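PDB 6W1K: 2-oxoadipate dioxygenase/decarboxylase, chloroplastic/amyloplastic, which catalyses the iron(II)-dependent, O2-consuming decarboxylation and hydroxylation of 2-oxoadipate to D-2-hydroxyglutarate in plant lysine catabolism. Local coordinates for residues Ser234-Leu239 and His289-Phe294; Ile198-Leu203 and Phe268-Val273; Cys56-Ala61 and Leu119-Ile124. All blocks are in the same frame, centred on the assembly; numbering follows the deposited sequence.

Contact 1. Residues Ser234-Leu239 and His289-Phe294; sequences SPDGLL and HRRDGF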
loop_
_atom_site.group_PDB
_atom_site.type_symbol
_atom_site.label_atom_id
_atom_site.label_comp_id
_atom_site.label_asym_id
_atom_site.label_seq_id
_atom_site.Cartn_x
_atom_site.Cartn_y
_atom_site.Cartn_z
ATOM N N SER A 234 7.067 -0.583 -15.773
ATOM C CA SER A 234 6.872 -2.001 -15.850
ATOM C C SER A 234 7.455 -2.349 -17.187
ATOM O O SER A 234 7.510 -1.601 -18.150
ATOM C CB SER A 234 5.517 -2.486 -15.783
ATOM O OG SER A 234 4.762 -1.876 -16.770
ATOM N N PRO A 235 7.957 -3.693 -17.534
ATOM C CA PRO A 235 8.557 -4.128 -18.802
ATOM C C PRO A 235 7.650 -3.922 -20.011
ATOM O O PRO A 235 8.153 -3.695 -21.112
ATOM C CB PRO A 235 8.855 -5.615 -18.554
ATOM C CG PRO A 235 9.024 -5.732 -17.089
ATOM C CD PRO A 235 8.049 -4.731 -16.490
ATOM N N ASP A 236 6.328 -3.984 -19.848
ATOM C CA ASP A 236 5.439 -3.676 -20.959
ATOM C C ASP A 236 5.226 -2.179 -21.141
ATOM O O ASP A 236 4.532 -1.778 -22.076
ATOM C CB ASP A 236 4.081 -4.384 -20.773
ATOM C CG ASP A 236 3.337 -3.972 -19.470
ATOM O OD1 ASP A 236 3.775 -3.067 -18.744
ATOM O OD2 ASP A 236 2.279 -4.554 -19.158
ATOM N N GLY A 237 5.772 -1.350 -20.257
ATOM C CA GLY A 237 5.640 0.084 -20.383
ATOM C C GLY A 237 4.350 0.683 -19.862
ATOM O O GLY A 237 4.233 1.914 -19.851
ATOM N N LEU A 238 3.396 -0.132 -19.395
ATOM C CA LEU A 238 2.033 0.319 -19.119
ATOM C C LEU A 238 1.764 0.659 -17.659
ATOM O O LEU A 238 0.753 1.314 -17.368
ATOM C CB LEU A 238 1.039 -0.762 -19.565
ATOM C CG LEU A 238 1.258 -1.222 -21.012
ATOM C CD1 LEU A 238 0.232 -2.285 -21.396
ATOM C CD2 LEU A 238 1.225 -0.060 -22.011
ATOM N N LEU A 239 2.628 0.248 -16.737
ATOM C CA LEU A 239 2.467 0.576 -15.330
ATOM C C LEU A 239 3.692 1.366 -14.897
ATOM O O LEU A 239 4.814 0.846 -14.922
ATOM C CB LEU A 239 2.285 -0.681 -14.494
ATOM C CG LEU A 239 2.229 -0.418 -12.984
ATOM C CD1 LEU A 239 1.018 0.472 -12.601
ATOM C CD2 LEU A 239 2.178 -1.777 -12.263
ATOM N N HIS A 289 -9.864 -0.452 -19.348
ATOM C CA HIS A 289 -9.072 -0.423 -20.571
ATOM C C HIS A 289 -7.586 -0.263 -20.314
ATOM O O HIS A 289 -6.812 -0.178 -21.276
ATOM C CB HIS A 289 -9.509 0.734 -21.452
ATOM C CG HIS A 289 -10.900 0.615 -21.966
ATOM N ND1 HIS A 289 -11.865 1.569 -21.723
ATOM C CD2 HIS A 289 -11.489 -0.332 -22.735
ATOM C CE1 HIS A 289 -12.987 1.218 -22.327
ATOM N NE2 HIS A 289 -12.787 0.067 -22.943
ATOM N N ARG A 290 -7.191 -0.152 -19.052
ATOM C CA ARG A 290 -5.839 0.183 -18.648
ATOM C C ARG A 290 -5.175 -1.025 -18.000
ATOM O O ARG A 290 -5.839 -1.930 -17.479
ATOM C CB ARG A 290 -5.857 1.382 -17.690
ATOM C CG ARG A 290 -6.550 2.619 -18.257
ATOM C CD ARG A 290 -6.488 3.784 -17.259
ATOM N NE ARG A 290 -6.966 5.043 -17.828
ATOM C CZ ARG A 290 -6.206 5.889 -18.515
ATOM N NH1 ARG A 290 -4.923 5.623 -18.718
ATOM N NH2 ARG A 290 -6.724 7.007 -18.992
ATOM N N ARG A 291 -3.848 -1.030 -18.045
ATOM C CA ARG A 291 -3.072 -2.101 -17.441
ATOM C C ARG A 291 -3.451 -2.257 -15.975
ATOM O O ARG A 291 -3.389 -1.301 -15.196
ATOM C CB ARG A 291 -1.580 -1.802 -17.596
ATOM C CG ARG A 291 -0.683 -2.542 -16.597
ATOM C CD ARG A 291 -0.452 -3.984 -17.034
ATOM N NE ARG A 291 0.934 -4.420 -16.826
ATOM C CZ ARG A 291 1.419 -4.889 -15.679
ATOM N NH1 ARG A 291 0.642 -4.991 -14.591
ATOM N NH2 ARG A 291 2.693 -5.257 -15.613
ATOM N N ASP A 292 -3.864 -3.465 -15.611
ATOM C CA ASP A 292 -4.258 -3.771 -14.249
ATOM C C ASP A 292 -3.132 -4.498 -13.518
ATOM O O ASP A 292 -2.133 -4.921 -14.096
ATOM C CB ASP A 292 -5.541 -4.608 -14.225
ATOM C CG ASP A 292 -6.325 -4.440 -12.921
ATOM O OD1 ASP A 292 -5.804 -3.751 -11.991
ATOM O OD2 ASP A 292 -7.452 -5.005 -12.836
ATOM N N GLY A 293 -3.303 -4.613 -12.211
ATOM C CA GLY A 293 -2.384 -5.398 -11.420
ATOM C C GLY A 293 -1.081 -4.664 -11.135
ATOM O O GLY A 293 -1.010 -3.431 -11.125
ATOM N N PHE A 294 -0.030 -5.449 -10.930
ATOM C CA PHE A 294 1.226 -4.949 -10.367
ATOM C C PHE A 294 2.381 -5.637 -11.084
ATOM O O PHE A 294 2.178 -6.483 -11.955
ATOM C CB PHE A 294 1.259 -5.180 -8.857
ATOM C CG PHE A 294 0.183 -4.439 -8.113
ATOM C CD1 PHE A 294 0.430 -3.180 -7.585
ATOM C CD2 PHE A 294 -1.077 -4.997 -7.962
ATOM C CE1 PHE A 294 -0.568 -2.500 -6.924
ATOM C CE2 PHE A 294 -2.089 -4.334 -7.295
ATOM C CZ PHE A 294 -1.835 -3.092 -6.760
HETATM O O HOH W 1 5.039 -6.331 -17.613
#
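Arg291 leaves its backbone with CG opposite N (chi1 159°) and then bends at its second and third torsions, which lays its guanidinium beside Asp236, whose own CG is tucked between N and the carbonyl carbon (chi1 60°). Arg291 NE donates to the syn lone pair of Asp236 OD2 at 2.7 Å, a nearly straight salt bridge in the guanidinium plane although the two flat groups are turned 69° apart. The other carboxylate oxygen is gripped from its own loop: Asp236 OD1 accepts from Ser234 OG at 2.5 Å and, from above the carboxylate plane, from Leu238 N at 3.0 Å. Leu239 CB lies over one guanidinium face, and Leu238 CB packs against Arg291 CB at 3.4 Å. Arg291 NH1 reaches back to Asp292 O at 2.8 Å, bracing the bend before Phe294. A methionine in place of Arg291 would probably leave Asp236 OD2 without its charged mate and the carbonyl of Asp292 without this side-chain donor. Thus a type I turn, Ser234 to Gly237, overlapped by an Asx turn at Asp236, forms the tip of the hairpin joining strands 232-233 and 239-243 and is clasped to the loop carrying Phe294 of the 2-oxoadipate pocket.

Contact 2. Residues Ile198-Leu203 and Phe268-Val273; sequences ISTHRL and FAERLV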
loop_
_atom_site.group_PDB
_atom_site.type_symbol
_atom_site.label_atom_id
_atom_site.label_comp_id
_atom_site.label_asym_id
_atom_site.label_seq_id
_atom_site.Cartn_x
_atom_site.Cartn_y
_atom_site.Cartn_z
ATOM N N ILE A 198 -2.094 7.572 -5.379
ATOM C CA ILE A 198 -2.918 8.449 -6.184
ATOM C C ILE A 198 -2.886 7.944 -7.618
ATOM O O ILE A 198 -1.813 7.721 -8.192
ATOM C CB ILE A 198 -2.428 9.897 -6.102
ATOM C CG1 ILE A 198 -2.558 10.440 -4.681
ATOM C CG2 ILE A 198 -3.188 10.766 -7.085
ATOM C CD1 ILE A 198 -1.943 11.837 -4.563
ATOM N N SER A 199 -4.068 7.763 -8.194
ATOM C CA SER A 199 -4.206 7.387 -9.587
ATOM C C SER A 199 -4.048 8.636 -10.447
ATOM O O SER A 199 -5.008 9.382 -10.653
ATOM C CB SER A 199 -5.575 6.740 -9.805
ATOM O OG SER A 199 -5.725 6.452 -11.166
ATOM N N THR A 200 -2.843 8.871 -10.984
ATOM C CA THR A 200 -2.623 10.146 -11.672
ATOM C C THR A 200 -3.486 10.286 -12.920
ATOM O O THR A 200 -3.934 11.392 -13.235
ATOM C CB THR A 200 -1.147 10.360 -12.036
ATOM O OG1 THR A 200 -0.740 9.525 -13.131
ATOM C CG2 THR A 200 -0.280 10.114 -10.816
ATOM N N HIS A 201 -3.707 9.195 -13.668
ATOM C CA HIS A 201 -4.481 9.291 -14.908
ATOM C C HIS A 201 -5.938 9.667 -14.667
ATOM O O HIS A 201 -6.628 10.030 -15.623
ATOM C CB HIS A 201 -4.414 7.970 -15.696
ATOM C CG HIS A 201 -4.843 6.771 -14.903
ATOM N ND1 HIS A 201 -3.971 6.058 -14.101
ATOM C CD2 HIS A 201 -6.047 6.164 -14.782
ATOM C CE1 HIS A 201 -4.626 5.073 -13.512
ATOM N NE2 HIS A 201 -5.885 5.108 -13.917
ATOM N N ARG A 202 -6.431 9.577 -13.439
ATOM C CA ARG A 202 -7.767 10.067 -13.122
ATOM C C ARG A 202 -7.784 11.548 -12.752
ATOM O O ARG A 202 -8.868 12.113 -12.584
ATOM C CB ARG A 202 -8.367 9.217 -12.000
ATOM C CG ARG A 202 -8.565 7.765 -12.452
ATOM C CD ARG A 202 -9.328 6.929 -11.450
ATOM N NE ARG A 202 -10.710 6.795 -11.878
ATOM C CZ ARG A 202 -11.398 5.666 -11.815
ATOM N NH1 ARG A 202 -10.828 4.570 -11.323
ATOM N NH2 ARG A 202 -12.654 5.641 -12.228
ATOM N N LEU A 203 -6.624 12.198 -12.643
ATOM C CA LEU A 203 -6.596 13.643 -12.482
ATOM C C LEU A 203 -6.947 14.316 -13.805
ATOM O O LEU A 203 -6.877 13.706 -14.874
ATOM C CB LEU A 203 -5.221 14.121 -12.017
ATOM C CG LEU A 203 -4.762 13.517 -10.693
ATOM C CD1 LEU A 203 -3.301 13.877 -10.440
ATOM C CD2 LEU A 203 -5.661 13.947 -9.529
ATOM N N PHE A 268 2.331 7.223 -6.302
ATOM C CA PHE A 268 1.626 7.763 -7.464
ATOM C C PHE A 268 1.792 6.788 -8.623
ATOM O O PHE A 268 2.896 6.291 -8.875
ATOM C CB PHE A 268 2.162 9.152 -7.815
ATOM C CG PHE A 268 2.676 9.906 -6.620
ATOM C CD1 PHE A 268 1.801 10.423 -5.672
ATOM C CD2 PHE A 268 4.042 10.106 -6.454
ATOM C CE1 PHE A 268 2.283 11.130 -4.568
ATOM C CE2 PHE A 268 4.533 10.802 -5.365
ATOM C CZ PHE A 268 3.660 11.307 -4.413
ATOM N N ALA A 269 0.693 6.476 -9.295
ATOM C CA ALA A 269 0.724 5.441 -10.312
ATOM C C ALA A 269 -0.064 5.865 -11.533
ATOM O O ALA A 269 -1.145 6.460 -11.429
ATOM C CB ALA A 269 0.186 4.112 -9.770
ATOM N N GLU A 270 0.493 5.553 -12.695
ATOM C CA GLU A 270 -0.186 5.761 -13.969
ATOM C C GLU A 270 -0.341 4.410 -14.644
ATOM O O GLU A 270 0.647 3.689 -14.825
ATOM C CB GLU A 270 0.587 6.713 -14.891
ATOM C CG GLU A 270 -0.216 7.077 -16.177
ATOM C CD GLU A 270 0.344 8.275 -16.959
ATOM O OE1 GLU A 270 1.252 8.951 -16.450
ATOM O OE2 GLU A 270 -0.131 8.533 -18.095
ATOM N N ARG A 271 -1.565 4.066 -14.999
ATOM C CA ARG A 271 -1.861 2.864 -15.765
ATOM C C ARG A 271 -2.234 3.283 -17.179
ATOM O O ARG A 271 -3.251 3.962 -17.382
ATOM C CB ARG A 271 -2.985 2.064 -15.112
ATOM C CG ARG A 271 -2.708 1.714 -13.629
ATOM C CD ARG A 271 -3.864 0.908 -12.955
ATOM N NE ARG A 271 -3.397 0.456 -11.646
ATOM C CZ ARG A 271 -2.697 -0.653 -11.430
ATOM N NH1 ARG A 271 -2.289 -0.942 -10.211
ATOM N NH2 ARG A 271 -2.435 -1.483 -12.426
ATOM N N LEU A 272 -1.432 2.866 -18.152
ATOM C CA LEU A 272 -1.676 3.250 -19.535
ATOM C C LEU A 272 -2.661 2.297 -20.206
ATOM O O LEU A 272 -2.867 1.164 -19.764
ATOM C CB LEU A 272 -0.372 3.276 -20.331
ATOM C CG LEU A 272 0.639 4.359 -19.930
ATOM C CD1 LEU A 272 1.748 4.398 -20.991
ATOM C CD2 LEU A 272 -0.003 5.722 -19.771
ATOM N N VAL A 273 -3.240 2.769 -21.310
ATOM C CA VAL A 273 -4.201 1.963 -22.048
ATOM C C VAL A 273 -3.535 0.698 -22.589
ATOM O O VAL A 273 -2.361 0.698 -22.984
ATOM C CB VAL A 273 -4.826 2.779 -23.195
ATOM C CG1 VAL A 273 -5.941 2.014 -23.833
ATOM C CG2 VAL A 273 -5.357 4.115 -22.698
#
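Ile198 pairs with Phe268 and Ser199 with Ala269 in parallel strands, which two backbone bonds hold together: Ala269 N to Ile198 O, and Thr200 N to Ala269 O, both at 3.0 Å. Phe268 CA also turns its hydrogen toward Ile198 O, so that this oxygen is approached twice. On the face that carries Ile198 and Phe268, the two side chains run side by side, and Ile198 CD1 meets the ring edge at Phe268 CD1, 4.2 Å away. Just beyond the bridges, segment 198-203 turns into a short 3-10 stretch, 200-202, closed by Arg202 N to Ser199 O. There Thr200 crosses its neighbours at about a right angle, with CG2 set 4.0 Å from Phe268 CB and OG1 set 3.6 Å from Glu270 CB. His201 holds CG between its backbone N and carbonyl carbon (chi1 55°), which folds the imidazole back over strand 258-271: Arg271 O stands off one ring face toward the rim, and His201 CE1 packs 3.8 Å from Arg271 CB. Farther out, His201 NE2 is bonded to Glu287, Thr200 OG1 to the carbonyl of Arg208, Glu270 OE1 to the amide of Ile210, while Arg271 leads away to a salt bridge with Asp58. Strands 195-199 and 258-271 also carry the metal ligands His195 and Glu267, so this pairing lies just beyond the metal site. Phe213 of helix 210-219 and residues of helix 38-51 cover the Ile198 and Phe268 side, and strands 57-65 and 239-243 extend the sheet.

Contact 3. Residues Cys56-Ala61 and Leu119-Ile124; sequences CYDHFA and LPRIFI. With NI (nickel (II) ion), chain E; OOG (2-oxoadipic acid), chain F.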
loop_
_atom_site.group_PDB
_atom_site.type_symbol
_atom_site.label_atom_id
_atom_site.label_comp_id
_atom_site.label_asym_id
_atom_site.label_seq_id
_atom_site.Cartn_x
_atom_site.Cartn_y
_atom_site.Cartn_z
ATOM N N CYS A 56 -8.350 9.874 -6.728
ATOM C CA CYS A 56 -8.801 8.500 -6.612
ATOM C C CYS A 56 -7.629 7.656 -6.144
ATOM O O CYS A 56 -6.486 7.886 -6.542
ATOM C CB CYS A 56 -9.312 7.978 -7.944
ATOM S SG CYS A 56 -10.721 8.930 -8.535
ATOM N N TYR A 57 -7.926 6.662 -5.339
ATOM C CA TYR A 57 -6.905 5.826 -4.750
ATOM C C TYR A 57 -6.734 4.585 -5.599
ATOM O O TYR A 57 -7.670 3.802 -5.752
ATOM C CB TYR A 57 -7.291 5.456 -3.333
ATOM C CG TYR A 57 -7.195 6.605 -2.362
ATOM C CD1 TYR A 57 -6.271 7.631 -2.546
ATOM C CD2 TYR A 57 -7.998 6.646 -1.234
ATOM C CE1 TYR A 57 -6.156 8.670 -1.621
ATOM C CE2 TYR A 57 -7.889 7.693 -0.300
ATOM C CZ TYR A 57 -6.967 8.693 -0.505
ATOM O OH TYR A 57 -6.836 9.722 0.398
ATOM N N ASP A 58 -5.540 4.412 -6.148
ATOM C CA ASP A 58 -5.271 3.258 -7.008
ATOM C C ASP A 58 -5.246 1.974 -6.194
ATOM O O ASP A 58 -5.848 0.959 -6.578
ATOM C CB ASP A 58 -3.938 3.467 -7.707
ATOM C CG ASP A 58 -3.578 2.320 -8.637
ATOM O OD1 ASP A 58 -3.025 1.282 -8.179
ATOM O OD2 ASP A 58 -3.880 2.458 -9.824
ATOM N N HIS A 59 -4.536 2.001 -5.069
ATOM C CA HIS A 59 -4.492 0.873 -4.144
ATOM C C HIS A 59 -4.027 1.313 -2.756
ATOM O O HIS A 59 -3.454 2.388 -2.568
ATOM C CB HIS A 59 -3.587 -0.248 -4.684
ATOM C CG HIS A 59 -2.145 0.136 -4.849
ATOM N ND1 HIS A 59 -1.667 0.755 -5.978
ATOM C CD2 HIS A 59 -1.056 -0.075 -4.051
ATOM C CE1 HIS A 59 -0.359 0.939 -5.868
ATOM N NE2 HIS A 59 0.035 0.439 -4.714
ATOM N N PHE A 60 -4.334 0.463 -1.777
ATOM C CA PHE A 60 -3.847 0.498 -0.409
ATOM C C PHE A 60 -2.851 -0.645 -0.277
ATOM O O PHE A 60 -3.039 -1.683 -0.905
ATOM C CB PHE A 60 -4.977 0.254 0.588
ATOM C CG PHE A 60 -5.825 1.447 0.915
ATOM C CD1 PHE A 60 -5.745 2.620 0.177
ATOM C CD2 PHE A 60 -6.728 1.379 1.977
ATOM C CE1 PHE A 60 -6.509 3.696 0.481
ATOM C CE2 PHE A 60 -7.495 2.476 2.314
ATOM C CZ PHE A 60 -7.392 3.642 1.539
ATOM N N ALA A 61 -1.817 -0.490 0.567
ATOM C CA ALA A 61 -0.852 -1.574 0.777
ATOM C C ALA A 61 -0.614 -1.787 2.275
ATOM O O ALA A 61 -0.709 -0.847 3.064
ATOM C CB ALA A 61 0.464 -1.296 0.053
ATOM N N LEU A 119 -13.410 2.200 -5.464
ATOM C CA LEU A 119 -12.780 1.469 -4.375
ATOM C C LEU A 119 -11.364 1.056 -4.759
ATOM O O LEU A 119 -11.114 0.676 -5.915
ATOM C CB LEU A 119 -13.588 0.228 -4.027
ATOM C CG LEU A 119 -14.869 0.407 -3.228
ATOM C CD1 LEU A 119 -15.542 -0.966 -3.198
ATOM C CD2 LEU A 119 -14.657 0.992 -1.828
ATOM N N PRO A 120 -10.418 1.116 -3.826
ATOM C CA PRO A 120 -9.028 0.805 -4.172
ATOM C C PRO A 120 -8.776 -0.696 -4.215
ATOM O O PRO A 120 -9.452 -1.487 -3.548
ATOM C CB PRO A 120 -8.237 1.471 -3.042
ATOM C CG PRO A 120 -9.160 1.364 -1.815
ATOM C CD PRO A 120 -10.559 1.600 -2.427
ATOM N N ARG A 121 -7.838 -1.072 -5.083
ATOM C CA ARG A 121 -7.215 -2.382 -4.998
ATOM C C ARG A 121 -6.497 -2.482 -3.659
ATOM O O ARG A 121 -6.215 -1.477 -3.000
ATOM C CB ARG A 121 -6.244 -2.613 -6.165
ATOM C CG ARG A 121 -6.853 -2.447 -7.576
ATOM C CD ARG A 121 -5.704 -2.289 -8.553
ATOM N NE ARG A 121 -6.082 -1.984 -9.921
ATOM C CZ ARG A 121 -6.389 -0.775 -10.373
ATOM N NH1 ARG A 121 -6.372 0.277 -9.549
ATOM N NH2 ARG A 121 -6.706 -0.621 -11.640
ATOM N N ILE A 122 -6.217 -3.712 -3.235
ATOM C CA ILE A 122 -5.477 -3.943 -2.001
ATOM C C ILE A 122 -4.259 -4.807 -2.307
ATOM O O ILE A 122 -4.373 -5.828 -2.979
ATOM C CB ILE A 122 -6.345 -4.610 -0.904
ATOM C CG1 ILE A 122 -7.671 -3.880 -0.703
ATOM C CG2 ILE A 122 -5.546 -4.656 0.393
ATOM C CD1 ILE A 122 -7.574 -2.592 0.002
ATOM N N PHE A 123 -3.093 -4.387 -1.816
ATOM C CA PHE A 123 -1.824 -5.094 -1.984
ATOM C C PHE A 123 -1.367 -5.474 -0.574
ATOM O O PHE A 123 -1.208 -4.590 0.269
ATOM C CB PHE A 123 -0.796 -4.190 -2.692
ATOM C CG PHE A 123 0.499 -4.865 -3.042
ATOM C CD1 PHE A 123 1.474 -5.104 -2.065
ATOM C CD2 PHE A 123 0.758 -5.240 -4.355
ATOM C CE1 PHE A 123 2.689 -5.724 -2.406
ATOM C CE2 PHE A 123 1.959 -5.862 -4.704
ATOM C CZ PHE A 123 2.920 -6.112 -3.731
ATOM N N ILE A 124 -1.221 -6.780 -0.295
ATOM C CA ILE A 124 -0.872 -7.246 1.048
ATOM C C ILE A 124 0.348 -8.147 0.919
ATOM O O ILE A 124 0.322 -9.130 0.167
ATOM C CB ILE A 124 -2.003 -8.016 1.736
ATOM C CG1 ILE A 124 -3.300 -7.196 1.717
ATOM C CG2 ILE A 124 -1.601 -8.303 3.159
ATOM C CD1 ILE A 124 -4.531 -7.932 2.229
HETATM NI NI NI E . 2.006 0.526 -4.028
HETATM C C2 OOG F . 4.349 -2.440 -0.919
HETATM C C3 OOG F . 5.269 -2.075 -2.084
HETATM C C4 OOG F . 4.722 -2.656 -3.393
HETATM C C6 OOG F . 3.466 -1.589 -5.466
HETATM O O4 OOG F . 3.980 -2.413 -6.264
HETATM O O3 OOG F . 2.849 -0.597 -5.911
HETATM C C5 OOG F . 3.594 -1.795 -3.961
HETATM C C1 OOG F . 4.970 -2.079 0.439
HETATM O O1 OOG F . 4.553 -2.568 1.431
HETATM O O2 OOG F . 6.027 -1.174 0.539
HETATM O O5 OOG F . 2.810 -1.282 -3.244
#
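The metal-bearing sheet of this glyoxalase-clan fold pairs His59 with Arg121, Phe60 with Ile122 and Ala61 with Phe123 in two parallel strands. Phe60 makes both backbone bonds of the central pair: its N donates to Arg121 O at 3.0 Å and its O accepts from Phe123 N at 2.9 Å. His59 keeps CG between its backbone N and carbonyl carbon (chi1 63°), which turns the ring between the metal and Asp58. His59 NE2 binds the nickel ion in the iron site at 2.1 Å, alongside His195 and Glu267. Behind it, His59 ND1 gives an almost straight bond (171°) in the ring plane to the anti lone pair of Asp58 OD1, 2.6 Å away, fixing the rotation of the imidazole. Arg121 holds the Asp58 carbonyl: its backbone N and NH1 reach Asp58 O from opposite faces of its plane, NH1 at 3.1 Å. Asp58 OD2 meets that guanidinium by charge alone and has its salt bridge with Arg271, while Arg121 NE pairs with Asp292. 2-Oxoadipate chelates the metal through O3 and O5, and its C4 lies 3.8 Å from Phe123 CE1, over the ring face. Pro120 CG sits over the centre of the Phe60 ring, 4.1 Å from the centroid, as a CH-pi contact. Helix 16-36 covers Phe60 and Pro120, helix 72-81 packs on Ile122 and Ile124, and strands 195-199 and 97-103 flank the pair in the sheet.

Along the chain contact 3 closes first; contacts 2 and 1 then interleave, their segments following in the order 198-203, 234-239, 268-273 and 289-294. The centres of contacts 1 and 2 lie about 11 Å apart. Those of contacts 2 and 3 lie about 12 Å apart, and those of contacts 1 and 3 about 15 Å. Contacts 2 and 3 belong to one mixed sheet, where strands 57-65 and 195-199 are neighbours; contact 1 adds the hairpin tip and the loop before helix 296-302. Arg271 links all three, reaching Asp58 in contact 3 and the carbonyl of Gly293 in contact 1. Together they tie the metal-bound His59 to the loop that brings Phe294 to the substrate.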